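Local coordinates for mRNA transport regulator MTR2 (Candida albicans, PDB 1Q42), which affects the transport of mRNA from the nucleus to the cytoplasm and interacts with the export factor Mex67, at residues Y58-L62 with Q92-L96; K126-S132 with P158-F164; F164-L170 with M186-Y192. All blocks are in the same frame, centred on the assembly; numbering follows the deposited sequence.

Interaction 1: residues Y58-L62 with Q92-L96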
loop_
_atom_site.group_PDB
_atom_site.type_symbol
_atom_site.label_atom_id
_atom_site.label_comp_id
_atom_site.label_asym_id
_atom_site.label_seq_id
_atom_site.Cartn_x
_atom_site.Cartn_y
_atom_site.Cartn_z
ATOM N N TYR A 58 -1.964 12.918 5.940
ATOM C CA TYR A 58 -0.988 11.835 5.794
ATOM C C TYR A 58 -1.675 10.521 5.431
ATOM O O TYR A 58 -1.280 9.840 4.487
ATOM C CB TYR A 58 -0.204 11.635 7.084
ATOM C CG TYR A 58 0.696 10.419 7.082
ATOM C CD1 TYR A 58 1.860 10.390 6.318
ATOM C CD2 TYR A 58 0.390 9.307 7.856
ATOM C CE1 TYR A 58 2.689 9.274 6.310
ATOM C CE2 TYR A 58 1.213 8.181 7.854
ATOM C CZ TYR A 58 2.367 8.177 7.090
ATOM O OH TYR A 58 3.200 7.087 7.063
ATOM N N ALA A 59 -2.670 10.152 6.215
ATOM C CA ALA A 59 -3.341 8.874 6.038
ATOM C C ALA A 59 -3.974 8.737 4.653
ATOM O O ALA A 59 -3.952 7.649 4.071
ATOM C CB ALA A 59 -4.370 8.674 7.132
ATOM N N THR A 60 -4.512 9.833 4.097
ATOM C CA THR A 60 -5.160 9.766 2.784
ATOM C C THR A 60 -4.182 9.560 1.624
ATOM O O THR A 60 -4.597 9.264 0.508
ATOM C CB THR A 60 -6.077 10.994 2.514
ATOM O OG1 THR A 60 -5.312 12.196 2.586
ATOM C CG2 THR A 60 -7.130 11.130 3.592
ATOM N N GLN A 61 -2.888 9.703 1.876
ATOM C CA GLN A 61 -1.871 9.423 0.861
ATOM C C GLN A 61 -1.429 7.962 0.851
ATOM O O GLN A 61 -0.760 7.542 -0.078
ATOM C CB GLN A 61 -0.639 10.286 1.090
ATOM C CG GLN A 61 -0.903 11.770 0.990
ATOM C CD GLN A 61 0.322 12.575 1.318
ATOM O OE1 GLN A 61 1.272 12.624 0.525
ATOM N NE2 GLN A 61 0.327 13.195 2.495
ATOM N N LEU A 62 -1.795 7.201 1.878
ATOM C CA LEU A 62 -1.380 5.794 1.980
ATOM C C LEU A 62 -2.187 4.993 0.972
ATOM O O LEU A 62 -3.416 5.074 0.963
ATOM C CB LEU A 62 -1.615 5.246 3.394
ATOM C CG LEU A 62 -0.891 5.984 4.539
ATOM C CD1 LEU A 62 -1.392 5.486 5.861
ATOM C CD2 LEU A 62 0.611 5.855 4.447
ATOM N N GLN A 92 -6.898 2.591 4.794
ATOM C CA GLN A 92 -5.941 3.626 5.196
ATOM C C GLN A 92 -5.876 3.730 6.710
ATOM O O GLN A 92 -4.791 3.892 7.284
ATOM C CB GLN A 92 -6.306 4.978 4.591
ATOM C CG GLN A 92 -5.898 5.102 3.134
ATOM C CD GLN A 92 -6.501 6.292 2.405
ATOM O OE1 GLN A 92 -7.481 6.887 2.852
ATOM N NE2 GLN A 92 -5.899 6.649 1.267
ATOM N N LYS A 93 -7.025 3.592 7.364
ATOM C CA LYS A 93 -7.073 3.656 8.832
ATOM C C LYS A 93 -6.363 2.450 9.468
ATOM O O LYS A 93 -5.745 2.562 10.535
ATOM C CB LYS A 93 -8.518 3.725 9.305
ATOM C CG LYS A 93 -9.179 5.058 9.067
ATOM C CD LYS A 93 -10.615 5.060 9.611
ATOM C CE LYS A 93 -10.737 5.729 10.956
ATOM N NZ LYS A 93 -12.144 6.183 11.224
ATOM N N LYS A 94 -6.444 1.302 8.805
ATOM C CA LYS A 94 -5.796 0.084 9.275
ATOM C C LYS A 94 -4.302 0.199 9.097
ATOM O O LYS A 94 -3.534 -0.146 9.992
ATOM C CB LYS A 94 -6.278 -1.142 8.486
ATOM C CG LYS A 94 -7.573 -1.735 9.002
ATOM C CD LYS A 94 -8.108 -2.806 8.046
ATOM C CE LYS A 94 -8.555 -4.049 8.792
ATOM N NZ LYS A 94 -9.838 -3.826 9.506
ATOM N N TRP A 95 -3.896 0.636 7.909
ATOM C CA TRP A 95 -2.459 0.696 7.552
ATOM C C TRP A 95 -1.739 1.753 8.380
ATOM O O TRP A 95 -0.571 1.579 8.771
ATOM C CB TRP A 95 -2.273 0.942 6.032
ATOM C CG TRP A 95 -0.858 0.782 5.610
ATOM C CD1 TRP A 95 0.027 1.770 5.291
ATOM C CD2 TRP A 95 -0.130 -0.450 5.526
ATOM N NE1 TRP A 95 1.266 1.227 5.026
ATOM C CE2 TRP A 95 1.192 -0.135 5.147
ATOM C CE3 TRP A 95 -0.468 -1.798 5.712
ATOM C CZ2 TRP A 95 2.182 -1.112 4.954
ATOM C CZ3 TRP A 95 0.518 -2.772 5.525
ATOM C CH2 TRP A 95 1.824 -2.424 5.146
ATOM N N LEU A 96 -2.455 2.822 8.702
ATOM C CA LEU A 96 -1.932 3.910 9.524
ATOM C C LEU A 96 -1.409 3.422 10.878
ATOM O O LEU A 96 -0.456 4.007 11.441
ATOM C CB LEU A 96 -3.046 4.947 9.732
ATOM C CG LEU A 96 -2.744 6.104 10.682
ATOM C CD1 LEU A 96 -1.692 6.999 10.072
ATOM C CD2 LEU A 96 -4.038 6.855 10.954
#
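Gln92 NE2 donates to Leu62 O across 3.0 Å, and the angle of 160° at the hydrogen makes the bond fairly straight. The donor is tilted 17° from the carbonyl plane of Leu62, while Leu62 O lies close to the plane of the Gln92 amide, where that N-H points. The same NE2 is also 3.0 Å from Thr60 O. The side chain of Gln92 runs extended beyond CG and crosses the turn Ala59-Leu62 at the end of the short helix that contains Tyr58, with its CD passing 3.3 Å from Ala59 O. That carbonyl is already engaged: it accepts from Leu62 N, the bond that closes the type I beta turn from Ala59 to Leu62. The amide of a residue on helix 87-96 is thus fitted to a tight turn 30 residues earlier in the sequence, mainly against backbone carbonyls.

In this protein of the NTF2 fold, where helices pack against a curved sheet, the contact joins two of the helical elements to each other. Its apolar part lies beside the amide. Leu62 CD1 approaches the edge of the Trp95 indole, 4.0 Å from its CD1, and the two side chains meet at about a right angle; the same methyl is 4.2 Å from Leu96 CB. With chi1 at 174° the Leu96 side chain is swung away from its own N, and its two methyls divide between two neighbours. CD1 sits in the plane of the Tyr58 ring, at the edge, 3.8 Å from CD2 of that ring, and CD2 of Leu96 is 4.2 Å from Ala59 CB. The polar ends of both aromatic residues are held from outside: Trp95 NE1 donates to Leu40 O, and Tyr58 OH is hydrogen-bonded to Leu42 O and Arg136 NH1.

Interaction 2: residues K126-S132 with P158-F164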
loop_
_atom_site.group_PDB
_atom_site.type_symbol
_atom_site.label_atom_id
_atom_site.label_comp_id
_atom_site.label_asym_id
_atom_site.label_seq_id
_atom_site.Cartn_x
_atom_site.Cartn_y
_atom_site.Cartn_z
ATOM N N LYS A 126 9.699 -8.198 -0.047
ATOM C CA LYS A 126 9.969 -8.295 1.386
ATOM C C LYS A 126 9.697 -6.952 2.032
ATOM O O LYS A 126 9.861 -5.913 1.409
ATOM C CB LYS A 126 11.367 -8.776 1.712
ATOM C CG LYS A 126 12.508 -8.124 1.007
ATOM C CD LYS A 126 13.742 -9.045 1.061
ATOM C CE LYS A 126 14.928 -8.378 0.400
ATOM N NZ LYS A 126 16.214 -9.020 0.757
ATOM N N VAL A 127 9.221 -6.991 3.263
ATOM C CA VAL A 127 8.902 -5.775 3.999
ATOM C C VAL A 127 9.401 -5.904 5.418
ATOM O O VAL A 127 9.339 -6.973 6.007
ATOM C CB VAL A 127 7.379 -5.436 3.950
ATOM C CG1 VAL A 127 6.533 -6.456 4.685
ATOM C CG2 VAL A 127 7.085 -4.062 4.543
ATOM N N ARG A 128 9.909 -4.805 5.963
ATOM C CA ARG A 128 10.230 -4.743 7.371
ATOM C C ARG A 128 9.664 -3.481 7.990
ATOM O O ARG A 128 9.241 -2.554 7.280
ATOM C CB ARG A 128 11.728 -4.847 7.611
ATOM C CG ARG A 128 12.594 -3.928 6.819
ATOM C CD ARG A 128 14.040 -4.401 6.874
ATOM N NE ARG A 128 14.943 -3.488 6.197
ATOM C CZ ARG A 128 16.247 -3.704 6.057
ATOM N NH1 ARG A 128 16.808 -4.815 6.527
ATOM N NH2 ARG A 128 16.992 -2.815 5.413
ATOM N N PHE A 129 9.646 -3.467 9.316
ATOM C CA PHE A 129 8.967 -2.415 10.072
ATOM C C PHE A 129 9.836 -1.833 11.160
ATOM O O PHE A 129 10.703 -2.508 11.726
ATOM C CB PHE A 129 7.675 -2.946 10.708
ATOM C CG PHE A 129 6.676 -3.439 9.719
ATOM C CD1 PHE A 129 5.682 -2.586 9.236
ATOM C CD2 PHE A 129 6.691 -4.768 9.293
ATOM C CE1 PHE A 129 4.760 -3.048 8.325
ATOM C CE2 PHE A 129 5.773 -5.229 8.384
ATOM C CZ PHE A 129 4.794 -4.362 7.903
ATOM N N ASP A 130 9.574 -0.563 11.447
ATOM C CA ASP A 130 10.252 0.203 12.482
ATOM C C ASP A 130 9.981 -0.402 13.862
ATOM O O ASP A 130 8.831 -0.563 14.259
ATOM C CB ASP A 130 9.730 1.652 12.420
ATOM C CG ASP A 130 10.494 2.616 13.293
ATOM O OD1 ASP A 130 11.625 2.305 13.716
ATOM O OD2 ASP A 130 10.028 3.744 13.575
ATOM N N GLN A 131 11.061 -0.710 14.581
ATOM C CA GLN A 131 11.016 -1.328 15.903
ATOM C C GLN A 131 11.339 -0.311 16.990
ATOM O O GLN A 131 11.445 -0.678 18.166
ATOM C CB GLN A 131 12.035 -2.469 15.994
ATOM C CG GLN A 131 11.959 -3.465 14.862
ATOM C CD GLN A 131 10.718 -4.330 14.932
ATOM O OE1 GLN A 131 10.473 -4.988 15.950
ATOM N NE2 GLN A 131 9.936 -4.348 13.847
ATOM N N SER A 132 11.497 0.956 16.602
ATOM C CA SER A 132 11.878 2.021 17.536
ATOM C C SER A 132 10.886 2.181 18.679
ATOM O O SER A 132 11.278 2.553 19.797
ATOM C CB SER A 132 12.021 3.359 16.799
ATOM O OG SER A 132 10.775 3.783 16.256
ATOM N N PRO A 158 14.544 5.359 12.179
ATOM C CA PRO A 158 13.859 4.063 12.219
ATOM C C PRO A 158 14.863 2.923 12.429
ATOM O O PRO A 158 15.958 2.966 11.868
ATOM C CB PRO A 158 13.174 3.964 10.845
ATOM C CG PRO A 158 13.965 4.875 9.956
ATOM C CD PRO A 158 14.508 5.962 10.834
ATOM N N ILE A 159 14.501 1.955 13.264
ATOM C CA ILE A 159 15.291 0.747 13.488
ATOM C C ILE A 159 14.556 -0.413 12.832
ATOM O O ILE A 159 13.541 -0.870 13.345
ATOM C CB ILE A 159 15.443 0.474 15.007
ATOM C CG1 ILE A 159 16.261 1.586 15.680
ATOM C CG2 ILE A 159 16.096 -0.890 15.257
ATOM C CD1 ILE A 159 16.010 1.699 17.178
ATOM N N TRP A 160 15.074 -0.900 11.714
ATOM C CA TRP A 160 14.356 -1.913 10.941
ATOM C C TRP A 160 14.417 -3.291 11.607
ATOM O O TRP A 160 15.459 -3.711 12.092
ATOM C CB TRP A 160 14.899 -1.972 9.513
ATOM C CG TRP A 160 14.730 -0.681 8.768
ATOM C CD1 TRP A 160 15.712 0.087 8.209
ATOM C CD2 TRP A 160 13.493 -0.001 8.506
ATOM N NE1 TRP A 160 15.162 1.197 7.611
ATOM C CE2 TRP A 160 13.801 1.170 7.782
ATOM C CE3 TRP A 160 12.154 -0.276 8.797
ATOM C CZ2 TRP A 160 12.820 2.065 7.349
ATOM C CZ3 TRP A 160 11.172 0.623 8.370
ATOM C CH2 TRP A 160 11.514 1.776 7.650
ATOM N N GLY A 161 13.288 -3.992 11.630
ATOM C CA GLY A 161 13.233 -5.353 12.134
ATOM C C GLY A 161 13.493 -6.402 11.058
ATOM O O GLY A 161 14.055 -6.119 9.985
ATOM N N SER A 162 13.071 -7.626 11.356
ATOM C CA SER A 162 13.242 -8.772 10.462
ATOM C C SER A 162 12.318 -8.691 9.243
ATOM O O SER A 162 11.225 -8.108 9.310
ATOM C CB SER A 162 12.964 -10.070 11.221
ATOM O OG SER A 162 13.877 -10.230 12.312
ATOM N N TRP A 163 12.767 -9.286 8.142
ATOM C CA TRP A 163 11.981 -9.361 6.910
ATOM C C TRP A 163 10.742 -10.257 7.037
ATOM O O TRP A 163 10.818 -11.406 7.541
ATOM C CB TRP A 163 12.825 -9.875 5.745
ATOM C CG TRP A 163 13.930 -8.944 5.229
ATOM C CD1 TRP A 163 15.275 -9.197 5.232
ATOM C CD2 TRP A 163 13.771 -7.663 4.601
ATOM N NE1 TRP A 163 15.954 -8.149 4.659
ATOM C CE2 TRP A 163 15.054 -7.193 4.267
ATOM C CE3 TRP A 163 12.670 -6.843 4.313
ATOM C CZ2 TRP A 163 15.269 -5.952 3.647
ATOM C CZ3 TRP A 163 12.894 -5.609 3.678
ATOM C CH2 TRP A 163 14.181 -5.181 3.368
ATOM N N PHE A 164 9.620 -9.695 6.579
ATOM C CA PHE A 164 8.388 -10.401 6.314
ATOM C C PHE A 164 8.370 -10.668 4.812
ATOM O O PHE A 164 8.906 -9.893 4.046
ATOM C CB PHE A 164 7.156 -9.525 6.560
ATOM C CG PHE A 164 6.851 -9.236 8.002
ATOM C CD1 PHE A 164 5.622 -9.580 8.517
ATOM C CD2 PHE A 164 7.741 -8.555 8.809
ATOM C CE1 PHE A 164 5.292 -9.278 9.837
ATOM C CE2 PHE A 164 7.426 -8.261 10.126
ATOM C CZ PHE A 164 6.191 -8.620 10.635
HETATM O O HOH W 1 15.475 -7.231 7.850
HETATM O O HOH W 2 10.232 -5.925 10.668
#
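Arg128 and Trp163 stack where the end of strand 118-129 pairs with the chain leading into strand 164-173, at one end of the sheet of this NTF2 fold. Two separate ladders are out of step by one residue: Val127 with Phe164, an antiparallel hydrogen-bonded pair, and a lone bridge between Asp130 and Trp160.

From the backbone outward, Arg128 CB lies 3.6 Å from Gly161 O. CG sits between the backbone N and the carbonyl carbon (chi1 51°), 3.6 Å from Trp163 CZ3, and the chain extended from there to NE is laid along the indole. CD stands over the face of the six-membered ring of Trp163, 3.5 Å from its centroid, in a CH-pi contact. The guanidinium is sandwiched between Trp163 CH2 and Trp160 CB; it lies flat on the indole, planes 6° apart, and NH1 reaches a water that in turn donates to Gly161 O. Lys126 covers the opposite face of Trp163, its CG in CH-pi contact and its NZ in an off-centre cation-pi contact.

Farther along, Asp130 OD1 accepts from Ile159 N (2.9 Å) and from Ser132 N, the second bond forming an Asx turn. The edge of Phe129 meets the face of Phe164, ring planes at 77°. Phe129 O accepts Gly161 N at 3.0 Å and Gln131 NE2 at 2.9 Å, from opposite faces of its carbonyl plane.

Interaction 3: residues F164-L170 with M186-Y192; sequences FGVDVNL and MDYRFTY
Met186 lies alongside Leu170, both side chains pointing the same way, with Met186 CG 3.8 Å from Leu170 CD2. Helix 29-40 covers this face, touching Met186 through Phe36 and Leu170 through Phe32 and Leu33. Asp187, on the other face, forms a hydrogen-bonded pair with Asn169, and their side chains run side by side. Asn169 ND2 donates to Asp187 OD2 at 3.2 Å, on the anti side of the carboxylate but tilted out of its plane, and OD2 has a second partner in Arg189 NH1 at 3.1 Å, a salt bridge within the strand.

Tyr188 returns to the face of Met186. A chi1 of -175° turns its ring beside the carbonyl carbon and under Val166 CG1, which stands 3.8 Å from the ring centroid and 18° off the normal, a CH-pi contact. Tyr188 OH is hydrogen-bonded to His103 NE2. The pairing so far is that of a regular antiparallel beta hairpin, strands 164-173 and 183-192, within the sheet of the NTF2 fold; Arg189 pairs with Asp167 through two backbone bonds.

Phe190 sets one face of its ring over Phe164 CD1, the ring centroids 4.8 Å apart and the planes at 49°, while Val166 CG2 is at its edge, in plane. Regularity then breaks in a classic beta bulge, as Thr191 and Tyr192 both face Gly165. Gly165 O takes Thr191 N at 2.8 Å, from above its carbonyl plane, and Tyr192 N by a weak bond of 3.4 Å. Asp167 OD1, hydrogen-bonded to Ser124 OG of strand 118-129, also accepts from a water that is hydrogen-bonded to Thr191 OG1, while CG2 of the same threonine packs on Asp167 CB. Tyr192, the second residue of the bulge, completes the pair with Gly165, its O accepting from Gly165 N at 3.0 Å.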
loop_
_atom_site.group_PDB
_atom_site.type_symbol
_atom_site.label_atom_id
_atom_site.label_comp_id
_atom_site.label_asym_id
_atom_site.label_seq_id
_atom_site.Cartn_x
_atom_site.Cartn_y
_atom_site.Cartn_z
ATOM N N PHE A 164 9.620 -9.695 6.579
ATOM C CA PHE A 164 8.388 -10.401 6.314
ATOM C C PHE A 164 8.370 -10.668 4.812
ATOM O O PHE A 164 8.906 -9.893 4.046
ATOM C CB PHE A 164 7.156 -9.525 6.560
ATOM C CG PHE A 164 6.851 -9.236 8.002
ATOM C CD1 PHE A 164 5.622 -9.580 8.517
ATOM C CD2 PHE A 164 7.741 -8.555 8.809
ATOM C CE1 PHE A 164 5.292 -9.278 9.837
ATOM C CE2 PHE A 164 7.426 -8.261 10.126
ATOM C CZ PHE A 164 6.191 -8.620 10.635
ATOM N N GLY A 165 7.684 -11.728 4.407
ATOM C CA GLY A 165 7.347 -11.936 3.018
ATOM C C GLY A 165 5.950 -11.427 2.753
ATOM O O GLY A 165 5.070 -11.581 3.584
ATOM N N VAL A 166 5.756 -10.831 1.577
ATOM C CA VAL A 166 4.460 -10.326 1.143
ATOM C C VAL A 166 4.155 -10.745 -0.308
ATOM O O VAL A 166 5.032 -10.722 -1.162
ATOM C CB VAL A 166 4.398 -8.779 1.197
ATOM C CG1 VAL A 166 2.974 -8.303 0.833
ATOM C CG2 VAL A 166 4.749 -8.283 2.557
ATOM N N ASP A 167 2.910 -11.137 -0.561
ATOM C CA ASP A 167 2.412 -11.356 -1.925
ATOM C C ASP A 167 1.236 -10.425 -2.119
ATOM O O ASP A 167 0.394 -10.288 -1.226
ATOM C CB ASP A 167 1.932 -12.805 -2.100
ATOM C CG ASP A 167 2.975 -13.713 -2.726
ATOM O OD1 ASP A 167 4.157 -13.319 -2.856
ATOM O OD2 ASP A 167 2.698 -14.900 -3.063
ATOM N N VAL A 168 1.171 -9.784 -3.279
ATOM C CA VAL A 168 0.102 -8.851 -3.547
ATOM C C VAL A 168 -0.462 -9.159 -4.932
ATOM O O VAL A 168 0.295 -9.381 -5.875
ATOM C CB VAL A 168 0.608 -7.391 -3.522
ATOM C CG1 VAL A 168 -0.518 -6.437 -3.848
ATOM C CG2 VAL A 168 1.208 -7.046 -2.192
ATOM N N ASN A 169 -1.788 -9.184 -5.028
ATOM C CA ASN A 169 -2.488 -9.294 -6.290
ATOM C C ASN A 169 -3.323 -8.027 -6.496
ATOM O O ASN A 169 -4.103 -7.662 -5.650
ATOM C CB ASN A 169 -3.408 -10.522 -6.298
ATOM C CG ASN A 169 -2.643 -11.824 -6.305
ATOM O OD1 ASN A 169 -1.832 -12.072 -7.189
ATOM N ND2 ASN A 169 -2.898 -12.659 -5.316
ATOM N N LEU A 170 -3.119 -7.352 -7.620
ATOM C CA LEU A 170 -3.864 -6.143 -7.961
ATOM C C LEU A 170 -4.623 -6.366 -9.273
ATOM O O LEU A 170 -4.133 -7.065 -10.162
ATOM C CB LEU A 170 -2.886 -4.980 -8.183
ATOM C CG LEU A 170 -1.962 -4.511 -7.056
ATOM C CD1 LEU A 170 -1.142 -3.276 -7.538
ATOM C CD2 LEU A 170 -2.675 -4.223 -5.777
ATOM N N MET A 186 -7.259 -5.062 -4.457
ATOM C CA MET A 186 -5.963 -5.333 -3.829
ATOM C C MET A 186 -6.129 -6.474 -2.834
ATOM O O MET A 186 -7.012 -6.447 -1.971
ATOM C CB MET A 186 -5.395 -4.107 -3.106
ATOM C CG MET A 186 -4.105 -4.400 -2.307
ATOM S SD MET A 186 -3.434 -2.943 -1.539
ATOM C CE MET A 186 -4.569 -2.690 -0.217
ATOM N N ASP A 187 -5.285 -7.488 -2.991
ATOM C CA ASP A 187 -5.183 -8.603 -2.075
ATOM C C ASP A 187 -3.737 -8.553 -1.555
ATOM O O ASP A 187 -2.817 -8.840 -2.299
ATOM C CB ASP A 187 -5.510 -9.900 -2.836
ATOM C CG ASP A 187 -5.044 -11.156 -2.140
ATOM O OD1 ASP A 187 -4.988 -11.212 -0.895
ATOM O OD2 ASP A 187 -4.714 -12.170 -2.783
ATOM N N TYR A 188 -3.570 -8.149 -0.301
ATOM C CA TYR A 188 -2.264 -8.011 0.348
ATOM C C TYR A 188 -2.170 -9.079 1.434
ATOM O O TYR A 188 -3.052 -9.170 2.286
ATOM C CB TYR A 188 -2.163 -6.607 0.954
ATOM C CG TYR A 188 -0.827 -6.242 1.563
ATOM C CD1 TYR A 188 0.078 -5.430 0.887
ATOM C CD2 TYR A 188 -0.492 -6.652 2.849
ATOM C CE1 TYR A 188 1.293 -5.086 1.458
ATOM C CE2 TYR A 188 0.724 -6.321 3.415
ATOM C CZ TYR A 188 1.608 -5.526 2.719
ATOM O OH TYR A 188 2.835 -5.196 3.283
ATOM N N ARG A 189 -1.117 -9.888 1.401
ATOM C CA ARG A 189 -1.017 -11.055 2.279
ATOM C C ARG A 189 0.421 -11.252 2.764
ATOM O O ARG A 189 1.305 -11.296 1.955
ATOM C CB ARG A 189 -1.462 -12.292 1.495
ATOM C CG ARG A 189 -1.712 -13.529 2.285
ATOM C CD ARG A 189 -2.353 -14.628 1.469
ATOM N NE ARG A 189 -3.811 -14.521 1.519
ATOM C CZ ARG A 189 -4.639 -14.441 0.470
ATOM N NH1 ARG A 189 -4.213 -14.481 -0.799
ATOM N NH2 ARG A 189 -5.935 -14.327 0.707
ATOM N N PHE A 190 0.653 -11.379 4.061
ATOM C CA PHE A 190 1.954 -11.842 4.536
ATOM C C PHE A 190 2.079 -13.332 4.207
ATOM O O PHE A 190 1.193 -14.138 4.540
ATOM C CB PHE A 190 2.131 -11.635 6.059
ATOM C CG PHE A 190 2.225 -10.191 6.492
ATOM C CD1 PHE A 190 2.924 -9.253 5.752
ATOM C CD2 PHE A 190 1.660 -9.790 7.697
ATOM C CE1 PHE A 190 2.995 -7.933 6.157
ATOM C CE2 PHE A 190 1.751 -8.469 8.123
ATOM C CZ PHE A 190 2.419 -7.543 7.348
ATOM N N THR A 191 3.168 -13.690 3.536
ATOM C CA THR A 191 3.493 -15.092 3.255
ATOM C C THR A 191 4.562 -15.648 4.185
ATOM O O THR A 191 4.765 -16.874 4.236
ATOM C CB THR A 191 3.977 -15.222 1.824
ATOM O OG1 THR A 191 5.086 -14.323 1.614
ATOM C CG2 THR A 191 2.910 -14.780 0.855
ATOM N N TYR A 192 5.249 -14.759 4.900
ATOM C CA TYR A 192 6.122 -15.139 6.016
ATOM C C TYR A 192 6.100 -14.055 7.082
ATOM O O TYR A 192 6.299 -12.876 6.782
ATOM C CB TYR A 192 7.565 -15.369 5.553
ATOM C CG TYR A 192 8.484 -15.606 6.717
ATOM C CD1 TYR A 192 8.537 -16.855 7.332
ATOM C CD2 TYR A 192 9.252 -14.581 7.250
ATOM C CE1 TYR A 192 9.351 -17.076 8.439
ATOM C CE2 TYR A 192 10.059 -14.788 8.356
ATOM C CZ TYR A 192 10.118 -16.047 8.938
ATOM O OH TYR A 192 10.921 -16.286 10.031
HETATM O O HOH W 3 6.029 -13.772 -0.929
#

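In the fold
From the N terminus, interaction 1 comes first: it closes a loop of 29 residues between 58-62 and 92-96, bringing helix 55-59 to helix 87-96. Interaction 2 then spans the segment from strand 118-129 to strand 164-173, part of which is not modelled, and interaction 3 closes the hairpin of strands 164-173 and 183-192. The three follow in series, without nesting or crossing. Interactions 2 and 3 share Phe164 and lie on neighbouring strands of one sheet, where Val127 CG1 packs 3.3 Å from Val166 CG2. Interaction 1 stands about 18 Å from each of the others, centre to centre, yet meets the hairpin through Trp95 CH2, 3.5 Å from Tyr188 OH, tying helix to sheet.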